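Local coordinates for scarecrow-like protein 3 (Arabidopsis thaliana, PDB 6KPB) that probably acts as a transcription factor in plant development, forming a homodimer that binds the zinc finger protein JACKDAW/IDD10, at residues A78-Q81 against L82-A86; D91-Q94 against R95-A98; T359-E362 against R363-E366. All blocks are in the same frame, centred on the assembly; numbering follows the deposited sequence.

Interaction 1: residues A78-Q81 against L82-A86; sequences ALEQ and LSHLA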
# COMPACT_ATOMS: atom_id res chain seq x y z
N ALA A 78 -14.74 22.02 -4.98
CA ALA A 78 -15.60 20.95 -5.47
C ALA A 78 -15.17 19.60 -4.92
O ALA A 78 -16.01 18.75 -4.60
CB ALA A 78 -15.60 20.93 -7.00
N LEU A 79 -13.86 19.38 -4.79
CA LEU A 79 -13.37 18.12 -4.23
C LEU A 79 -13.70 18.01 -2.75
O LEU A 79 -13.96 16.91 -2.25
CB LEU A 79 -11.86 18.00 -4.45
CG LEU A 79 -11.39 17.79 -5.90
CD1 LEU A 79 -9.87 17.70 -5.96
CD2 LEU A 79 -12.03 16.54 -6.49
N GLU A 80 -13.68 19.13 -2.03
CA GLU A 80 -14.05 19.12 -0.62
C GLU A 80 -15.48 18.63 -0.42
O GLU A 80 -15.76 17.84 0.49
CB GLU A 80 -13.87 20.52 -0.02
CG GLU A 80 -14.34 20.66 1.43
CD GLU A 80 -13.23 20.43 2.43
OE1 GLU A 80 -13.46 19.69 3.42
OE2 GLU A 80 -12.13 20.98 2.24
N GLN A 81 -16.40 19.09 -1.27
CA GLN A 81 -17.79 18.65 -1.18
C GLN A 81 -17.91 17.16 -1.49
O GLN A 81 -18.65 16.44 -0.81
CB GLN A 81 -18.66 19.47 -2.12
CG GLN A 81 -18.61 20.97 -1.90
CD GLN A 81 -19.97 21.56 -1.62
OE1 GLN A 81 -20.75 21.01 -0.84
NE2 GLN A 81 -20.27 22.68 -2.27
N LEU A 82 -17.20 16.69 -2.52
CA LEU A 82 -17.29 15.29 -2.90
C LEU A 82 -16.81 14.37 -1.78
O LEU A 82 -17.36 13.28 -1.59
CB LEU A 82 -16.48 15.04 -4.17
CG LEU A 82 -17.07 15.53 -5.49
CD1 LEU A 82 -15.98 15.74 -6.53
CD2 LEU A 82 -18.10 14.52 -6.00
N SER A 83 -15.79 14.79 -1.03
CA SER A 83 -15.21 13.93 -0.02
C SER A 83 -16.22 13.55 1.06
O SER A 83 -16.28 12.40 1.49
CB SER A 83 -13.99 14.61 0.61
OG SER A 83 -12.97 14.82 -0.35
N HIS A 84 -17.03 14.51 1.50
CA HIS A 84 -17.98 14.24 2.57
C HIS A 84 -19.18 13.43 2.09
O HIS A 84 -19.74 12.65 2.87
CB HIS A 84 -18.44 15.54 3.21
CG HIS A 84 -17.58 16.00 4.34
ND1 HIS A 84 -17.79 15.61 5.65
CD2 HIS A 84 -16.49 16.81 4.37
CE1 HIS A 84 -16.87 16.16 6.42
NE2 HIS A 84 -16.07 16.89 5.67
N LEU A 85 -19.59 13.60 0.84
CA LEU A 85 -20.76 12.88 0.33
C LEU A 85 -20.39 11.49 -0.19
O LEU A 85 -21.07 10.51 0.12
CB LEU A 85 -21.45 13.69 -0.76
CG LEU A 85 -22.09 15.02 -0.35
CD1 LEU A 85 -23.00 15.53 -1.45
CD2 LEU A 85 -22.84 14.87 0.96
N ALA A 86 -19.32 11.40 -0.98
CA ALA A 86 -18.93 10.12 -1.54
C ALA A 86 -18.40 9.19 -0.45
O ALA A 86 -17.96 9.62 0.62
CB ALA A 86 -17.86 10.31 -2.62

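Interaction 2: residues D91-Q94 against R95-A98; sequences DTMQ and RIAA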
# COMPACT_ATOMS: atom_id res chain seq x y z
N ASP A 91 -23.95 3.94 -0.94
CA ASP A 91 -24.75 3.37 -2.01
C ASP A 91 -23.97 3.44 -3.32
O ASP A 91 -22.81 3.83 -3.36
CB ASP A 91 -26.11 4.07 -2.09
CG ASP A 91 -26.03 5.44 -2.74
OD1 ASP A 91 -26.11 5.50 -3.98
OD2 ASP A 91 -25.90 6.44 -2.01
N THR A 92 -24.63 3.05 -4.42
CA THR A 92 -23.94 2.95 -5.71
C THR A 92 -23.33 4.28 -6.12
O THR A 92 -22.17 4.34 -6.54
CB THR A 92 -24.91 2.45 -6.78
OG1 THR A 92 -25.55 1.26 -6.32
CG2 THR A 92 -24.17 2.15 -8.08
N MET A 93 -24.10 5.36 -6.00
CA MET A 93 -23.60 6.67 -6.43
C MET A 93 -22.49 7.17 -5.52
O MET A 93 -21.56 7.84 -6.00
CB MET A 93 -24.74 7.68 -6.48
CG MET A 93 -24.47 8.82 -7.44
SD MET A 93 -24.20 8.21 -9.11
CE MET A 93 -22.97 9.36 -9.71
N GLN A 94 -22.55 6.86 -4.23
CA GLN A 94 -21.47 7.24 -3.33
C GLN A 94 -20.18 6.52 -3.68
O GLN A 94 -19.09 7.10 -3.63
CB GLN A 94 -21.85 6.95 -1.88
CG GLN A 94 -23.10 7.67 -1.41
CD GLN A 94 -23.36 7.49 0.07
OE1 GLN A 94 -24.12 6.61 0.48
NE2 GLN A 94 -22.74 8.33 0.89
N ARG A 95 -20.29 5.23 -4.04
CA ARG A 95 -19.10 4.47 -4.42
C ARG A 95 -18.56 4.95 -5.76
O ARG A 95 -17.35 5.16 -5.91
CB ARG A 95 -19.44 2.98 -4.46
CG ARG A 95 -19.92 2.44 -3.11
CD ARG A 95 -20.73 1.16 -3.26
NE ARG A 95 -19.96 -0.04 -2.93
CZ ARG A 95 -19.97 -0.62 -1.73
NH1 ARG A 95 -20.70 -0.10 -0.75
NH2 ARG A 95 -19.25 -1.71 -1.51
N ILE A 96 -19.44 5.16 -6.74
CA ILE A 96 -19.02 5.69 -8.04
C ILE A 96 -18.31 7.03 -7.85
O ILE A 96 -17.21 7.25 -8.38
CB ILE A 96 -20.23 5.83 -8.98
CG1 ILE A 96 -20.66 4.46 -9.52
CG2 ILE A 96 -19.91 6.78 -10.13
CD1 ILE A 96 -19.79 3.96 -10.65
N ALA A 97 -18.92 7.94 -7.09
CA ALA A 97 -18.33 9.25 -6.88
C ALA A 97 -16.96 9.14 -6.21
O ALA A 97 -16.07 9.95 -6.51
CB ALA A 97 -19.26 10.12 -6.04
N ALA A 98 -16.77 8.16 -5.34
CA ALA A 98 -15.50 8.04 -4.62
C ALA A 98 -14.34 7.77 -5.58
O ALA A 98 -13.26 8.36 -5.45
CB ALA A 98 -15.58 6.94 -3.57

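Interaction 3: residues T359-E362 against R363-E366; sequences TLME and RLLE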
# COMPACT_ATOMS: atom_id res chain seq x y z
N THR A 359 -11.41 14.57 -25.27
CA THR A 359 -11.37 15.46 -24.11
C THR A 359 -11.72 14.72 -22.83
O THR A 359 -12.27 13.61 -22.84
CB THR A 359 -12.32 16.64 -24.30
OG1 THR A 359 -13.68 16.20 -24.13
CG2 THR A 359 -12.16 17.25 -25.68
N LEU A 360 -11.38 15.35 -21.70
CA LEU A 360 -11.70 14.78 -20.40
C LEU A 360 -13.20 14.64 -20.21
O LEU A 360 -13.69 13.61 -19.72
CB LEU A 360 -11.09 15.66 -19.29
CG LEU A 360 -10.91 15.11 -17.87
CD1 LEU A 360 -12.21 15.08 -17.08
CD2 LEU A 360 -10.27 13.73 -17.91
N MET A 361 -13.96 15.68 -20.58
CA MET A 361 -15.40 15.66 -20.37
C MET A 361 -16.07 14.55 -21.18
O MET A 361 -17.04 13.94 -20.73
CB MET A 361 -16.00 17.02 -20.74
CG MET A 361 -17.46 17.18 -20.32
SD MET A 361 -17.68 17.03 -18.54
CE MET A 361 -16.61 18.34 -17.96
N GLU A 362 -15.55 14.28 -22.39
CA GLU A 362 -16.06 13.18 -23.19
C GLU A 362 -15.93 11.86 -22.44
O GLU A 362 -16.92 11.15 -22.23
CB GLU A 362 -15.31 13.11 -24.52
CG GLU A 362 -15.71 14.15 -25.55
CD GLU A 362 -14.81 14.12 -26.77
OE1 GLU A 362 -13.63 13.75 -26.62
OE2 GLU A 362 -15.29 14.46 -27.87
N ARG A 363 -14.71 11.52 -22.04
CA ARG A 363 -14.48 10.24 -21.37
C ARG A 363 -15.19 10.17 -20.02
O ARG A 363 -15.63 9.09 -19.62
CB ARG A 363 -12.98 10.01 -21.19
CG ARG A 363 -12.19 10.18 -22.48
CD ARG A 363 -10.80 9.57 -22.38
NE ARG A 363 -10.00 10.17 -21.33
CZ ARG A 363 -9.34 11.32 -21.46
NH1 ARG A 363 -9.39 11.99 -22.60
NH2 ARG A 363 -8.62 11.79 -20.45
N LEU A 364 -15.31 11.30 -19.32
CA LEU A 364 -16.01 11.30 -18.04
C LEU A 364 -17.49 10.99 -18.22
O LEU A 364 -18.07 10.23 -17.43
CB LEU A 364 -15.82 12.64 -17.33
CG LEU A 364 -16.61 12.80 -16.03
CD1 LEU A 364 -16.22 11.72 -15.04
CD2 LEU A 364 -16.39 14.17 -15.43
N LEU A 365 -18.12 11.57 -19.24
CA LEU A 365 -19.55 11.36 -19.44
C LEU A 365 -19.85 9.90 -19.74
O LEU A 365 -20.74 9.30 -19.12
CB LEU A 365 -20.06 12.26 -20.57
CG LEU A 365 -20.31 13.72 -20.19
CD1 LEU A 365 -20.83 14.51 -21.38
CD2 LEU A 365 -21.28 13.80 -19.02
N GLU A 366 -19.12 9.31 -20.69
CA GLU A 366 -19.40 7.93 -21.08
C GLU A 366 -19.02 6.95 -19.98
O GLU A 366 -19.78 6.03 -19.65
CB GLU A 366 -18.68 7.59 -22.38
CG GLU A 366 -19.44 8.02 -23.62
CD GLU A 366 -20.82 7.41 -23.69
OE1 GLU A 366 -20.93 6.17 -23.76
OE2 GLU A 366 -21.81 8.18 -23.66

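Interaction 1: residues A78-Q81 against L82-A86
The C-terminal turns of helix 72-85, within the region predicted as leucine repeat I, carry an extra side-chain bond from a serine that folds back on its own helix: Ser83 meets Leu79 one turn earlier. Two donors of Ser83 share one acceptor. Its backbone N lies 3.1 Å from Leu79 O, and its OG lies 3.0 Å from that same Leu79 O. The two reach the carbonyl from opposite faces of its plane, so Leu79 O is gripped twice. The torsion of Ser83 makes this possible: OG lies beside the backbone N (chi1 -63°), which turns the hydroxyl back along the helix. One position earlier, Leu82 N donates to Ala78 O at 3.2 Å. Further on, the bond from Leu85 N to Gln81 O is weak, and Ala86 is the first residue to leave helical geometry.

Leu79 and Leu82, three residues apart, have side chains that run obliquely to each other and meet at their branches, with Leu79 CD2 at 4.0 Å from Leu82 CD1. Leu82 also leans over the backbone, its CG being 3.5 Å from Ala78 O. Both pack mainly on their own chain, Leu79 on Ala105 and Ile108, Leu82 on Leu59 and Thr101, so this part of the helix packs against both helix 49-69 and helix 92-109; Leu79 also touches Gly114 of the second subunit.

Glu80, Ser83 and His84 face that second subunit, whose Lys117 forms a salt bridge with Glu80 OE1, its strongest polar partner. Towards His84, Glu80 OE1 stays 4.3 Å from CD2 and 4.4 Å from NE2, too far for a direct polar contact. The edge of that imidazole is turned to the helix backbone, with His84 CD2 at 4.1 Å from Glu80 O.

Interaction 2: residues D91-Q94 against R95-A98
Arg95 and Asp91 are joined through the backbone, Arg95 N donating to Asp91 O at 3.0 Å, and each side chain also has a salt bridge outside this turn: Arg95 NE with Glu393, Asp91 OD2 with Arg52.

The start of helix 92-109 is closed by a capping box. Asp91, at the N-cap, accepts Met93 N on OD1 from above the carboxylate plane, while the amide oxygen of Gln94 takes the backbone N of Asp91, with OE1 to N at 3.0 Å and the donor above the amide plane. Gln94 is stretched beyond CG, which lets its end reach back over the turn. The box brings two acceptors together, Asp91 OD2 and Gln94 OE1; the salt bridge from Arg52 to OD2 probably offsets their mutual repulsion. On the other end of the amide, Gln94 NE2 donates to Leu85 O, which ties the box to the end of helix 72-85.

Behind the cap, Ile96 N donates to Thr92 O at 2.9 Å with a nearly straight N-H (170°), whereas the bond from Ala98 N to Gln94 O is more bent, at 138°.

Arg95 starts out along the helix and then departs. Its CG lies beside the backbone N (chi1 -60°), laying the methylenes across the Asp91 carbonyl, with CG 3.2 Å from Asp91 O. A bend at chi3 takes the guanidinium away, where NH1 donates to Gly90 O.

Outward from these bonds the contact is apolar. Met93, bent at chi2 and chi3, brings its CE to within 4.0 Å of Ile96 CG2, the two side chains running obliquely. Ile96 also packs on Leu368 and Phe375 of helix 360-381, while Met93 packs on Ile57 of helix 49-69. Thr92 and Met93 each touch an apolar side chain of the bound peptide.

Interaction 3: residues T359-E362 against R363-E366
Arg363 and Leu360 meet at about a right angle. Leu360 has CG anti to N (chi1 -162°), which carries its CD2 to 3.6 Å from Arg363 NH2. Arg363 takes the other course: its CG lies beside the backbone N, 3.4 Å from Thr359 O, and a bend at chi3 (-61°) swings the guanidinium back past the start of the helix. One face of that group has Leu360 CA over it, offset toward the rim. The guanidinium is held by partners beyond this turn: NE donates to Ile404 O, NH1 to Gly357 O, and NH2 forms a salt bridge with Glu408. Met361 reaches forward with SD at 4.4 Å from Leu364 CD2 and CG equally far from Leu365 CD1, both loose apolar approaches.

Glu362, extended beyond CG, reaches back so that OE1 takes Thr359 N at 2.7 Å, the donor standing above the carboxylate plane; Ser358 OG is also hydrogen-bonded to Glu362 OE1. In return Glu362 N donates to Thr359 OG1 at 3.2 Å. These reciprocal bonds define a capping box, with Thr359 as the N-cap of helix 360-381 in the predicted PFYRE region.

How the interactions relate
Interactions 1 and 2 are neighbours in the chain, with centres about 11 Å apart, and they touch, Ala86 packing on Ala97. Interaction 3 touches neither; its nearest atoms are about 9 and 8 Å away. Interaction 2 is the buried one, whereas 1 and 3 are partly buried: 1 has buried Ala78, Leu79 and Leu82 beside exposed Gln81 and His84, while in 3 Arg363 and Leu364 are buried and Thr359, Glu362 and Leu365 exposed. Both 2 and 3 open a helix with a capping box, of Asp and Gln in one and Thr and Glu in the other; interaction 1, at the opposite end of its helix, adds a serine hydroxyl to its backbone bonds. Helix 49-69 packs against all three.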